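Local atomic coordinates of Pab-dependent poly(a)-specific ribonuclease subunit PAN2 (Neurospora crassa, PDB entry 4CZW), a protein that probably shortens the poly(A) tails of messenger RNA as the catalytic subunit of the PAN2-PAN3 deadenylation complex, releasing 5'-AMP. Residues A[444-449]-A[552-557]. Residues are numbered along the deposited sequence; the frame is centred on the assembly and turned at random.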
# COMPACT_ATOMS: atom_id res chain seq x y z
N ILE A 444 -14.64 -14.99 -13.98
CA ILE A 444 -14.39 -15.04 -12.54
C ILE A 444 -15.63 -14.69 -11.72
O ILE A 444 -16.40 -13.80 -12.08
CB ILE A 444 -13.22 -14.09 -12.16
CG1 ILE A 444 -12.93 -14.17 -10.66
CG2 ILE A 444 -13.52 -12.66 -12.59
CD1 ILE A 444 -11.78 -13.29 -10.21
N ASP A 445 -15.82 -15.42 -10.62
CA ASP A 445 -16.87 -15.12 -9.65
C ASP A 445 -16.44 -15.57 -8.26
O ASP A 445 -15.66 -16.52 -8.12
CB ASP A 445 -18.18 -15.80 -10.05
CG ASP A 445 -19.33 -15.43 -9.13
OD1 ASP A 445 -19.43 -14.24 -8.76
OD2 ASP A 445 -20.12 -16.32 -8.77
N THR A 446 -16.93 -14.89 -7.23
CA THR A 446 -16.53 -15.20 -5.86
C THR A 446 -17.73 -15.40 -4.93
O THR A 446 -18.86 -15.11 -5.30
CB THR A 446 -15.64 -14.08 -5.27
OG1 THR A 446 -16.39 -12.87 -5.15
CG2 THR A 446 -14.42 -13.84 -6.15
N GLU A 447 -17.45 -15.90 -3.73
CA GLU A 447 -18.48 -16.07 -2.71
C GLU A 447 -18.07 -15.36 -1.42
O GLU A 447 -16.89 -15.36 -1.06
CB GLU A 447 -18.74 -17.55 -2.43
CG GLU A 447 -19.13 -18.36 -3.66
CD GLU A 447 -20.47 -17.96 -4.24
OE1 GLU A 447 -21.27 -17.32 -3.52
OE2 GLU A 447 -20.74 -18.28 -5.42
N PHE A 448 -19.03 -14.75 -0.74
CA PHE A 448 -18.74 -13.95 0.44
C PHE A 448 -19.16 -14.62 1.74
O PHE A 448 -20.01 -15.51 1.75
CB PHE A 448 -19.43 -12.58 0.35
CG PHE A 448 -18.97 -11.73 -0.80
CD1 PHE A 448 -17.81 -12.03 -1.49
CD2 PHE A 448 -19.69 -10.61 -1.18
CE1 PHE A 448 -17.39 -11.24 -2.55
CE2 PHE A 448 -19.28 -9.82 -2.23
CZ PHE A 448 -18.13 -10.13 -2.92
N ILE A 449 -18.56 -14.18 2.84
CA ILE A 449 -19.02 -14.53 4.18
C ILE A 449 -19.01 -13.27 5.05
O ILE A 449 -18.41 -12.27 4.68
CB ILE A 449 -18.16 -15.63 4.84
CG1 ILE A 449 -16.67 -15.26 4.79
CG2 ILE A 449 -18.40 -16.98 4.16
CD1 ILE A 449 -16.16 -14.63 6.07
N SER A 552 -17.71 -5.26 -9.88
CA SER A 552 -17.29 -4.15 -9.03
C SER A 552 -17.39 -4.52 -7.55
O SER A 552 -16.59 -4.06 -6.73
CB SER A 552 -18.13 -2.91 -9.31
OG SER A 552 -19.47 -3.08 -8.87
N GLN A 553 -18.37 -5.35 -7.21
CA GLN A 553 -18.55 -5.79 -5.83
C GLN A 553 -17.51 -6.85 -5.47
O GLN A 553 -17.00 -6.88 -4.35
CB GLN A 553 -19.96 -6.34 -5.62
CG GLN A 553 -20.30 -6.65 -4.18
CD GLN A 553 -21.74 -7.11 -4.00
OE1 GLN A 553 -22.45 -7.33 -4.98
NE2 GLN A 553 -22.16 -7.25 -2.75
N ASP A 554 -17.20 -7.72 -6.43
CA ASP A 554 -16.20 -8.76 -6.24
C ASP A 554 -14.82 -8.14 -6.00
O ASP A 554 -14.18 -8.42 -4.99
CB ASP A 554 -16.14 -9.69 -7.45
CG ASP A 554 -17.43 -10.47 -7.64
OD1 ASP A 554 -18.36 -9.94 -8.28
OD2 ASP A 554 -17.50 -11.62 -7.16
N PHE A 555 -14.39 -7.29 -6.92
CA PHE A 555 -13.08 -6.65 -6.85
C PHE A 555 -12.89 -5.85 -5.56
O PHE A 555 -11.78 -5.77 -5.04
CB PHE A 555 -12.88 -5.73 -8.06
CG PHE A 555 -12.74 -6.46 -9.36
CD1 PHE A 555 -12.26 -7.75 -9.40
CD2 PHE A 555 -13.10 -5.85 -10.55
CE1 PHE A 555 -12.13 -8.43 -10.60
CE2 PHE A 555 -12.97 -6.52 -11.75
CZ PHE A 555 -12.49 -7.81 -11.78
N ARG A 556 -13.97 -5.27 -5.06
CA ARG A 556 -13.91 -4.49 -3.83
C ARG A 556 -13.58 -5.36 -2.62
O ARG A 556 -12.75 -5.00 -1.79
CB ARG A 556 -15.23 -3.75 -3.60
CG ARG A 556 -15.42 -3.25 -2.18
CD ARG A 556 -16.53 -2.23 -2.11
NE ARG A 556 -16.15 -0.96 -2.71
CZ ARG A 556 -15.56 0.03 -2.06
NH1 ARG A 556 -15.28 -0.10 -0.77
NH2 ARG A 556 -15.24 1.15 -2.69
N VAL A 557 -14.23 -6.52 -2.53
CA VAL A 557 -14.01 -7.44 -1.42
C VAL A 557 -12.70 -8.21 -1.63
O VAL A 557 -12.01 -8.53 -0.67
CB VAL A 557 -15.19 -8.42 -1.27
CG1 VAL A 557 -14.97 -9.33 -0.07
CG2 VAL A 557 -16.49 -7.64 -1.12
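The hydroxyl of Thr446 donates a hydrogen bond to Asp554, joining strand 444-449 to helix 552-557 in the RNase H-like fold of a DEDD exonuclease. The bond spans 2.6 Å from Thr446 OG1 to Asp554 OD2 and reaches the anti side of the carboxylate, 18° out of its plane. A second, weak bond comes from Thr446 N to the same OD2 at 3.3 Å. Threonine suits the strand with its branched CB, and chi1 of 65°, which sets OG1 between the backbone N and the carbonyl carbon, turns the hydroxyl to the helix. OD2 thus receives two donors from one residue, which would tend to hold the carboxylate's orientation. As in related exonucleases, Asp445, Glu447 and Asp554 probably bind the catalytic divalent metals together with Asp607 of helix 604-623. Asp445 OD1 lies 3.6 Å from Asp554 OD2, their carboxylate planes 67° apart, a gathering of acids consistent with a site built for cations. Alternation along the strand separates the roles: Thr446 and Phe448 start toward the helix, whereas Glu447 starts away from it.

Farther along, Phe448 supplies a broad apolar surface. Val557 lies over one face of the ring, its CG2 3.5 Å from Phe448 CZ; Ile474 of the neighbouring strand touches both side chains. The extended chain of Gln553 runs across the ring's rim, offering methylene carbon to the aromatic despite its polar end. Its CG reaches the ring edge in plane, 3.9 Å from Phe448 CE2.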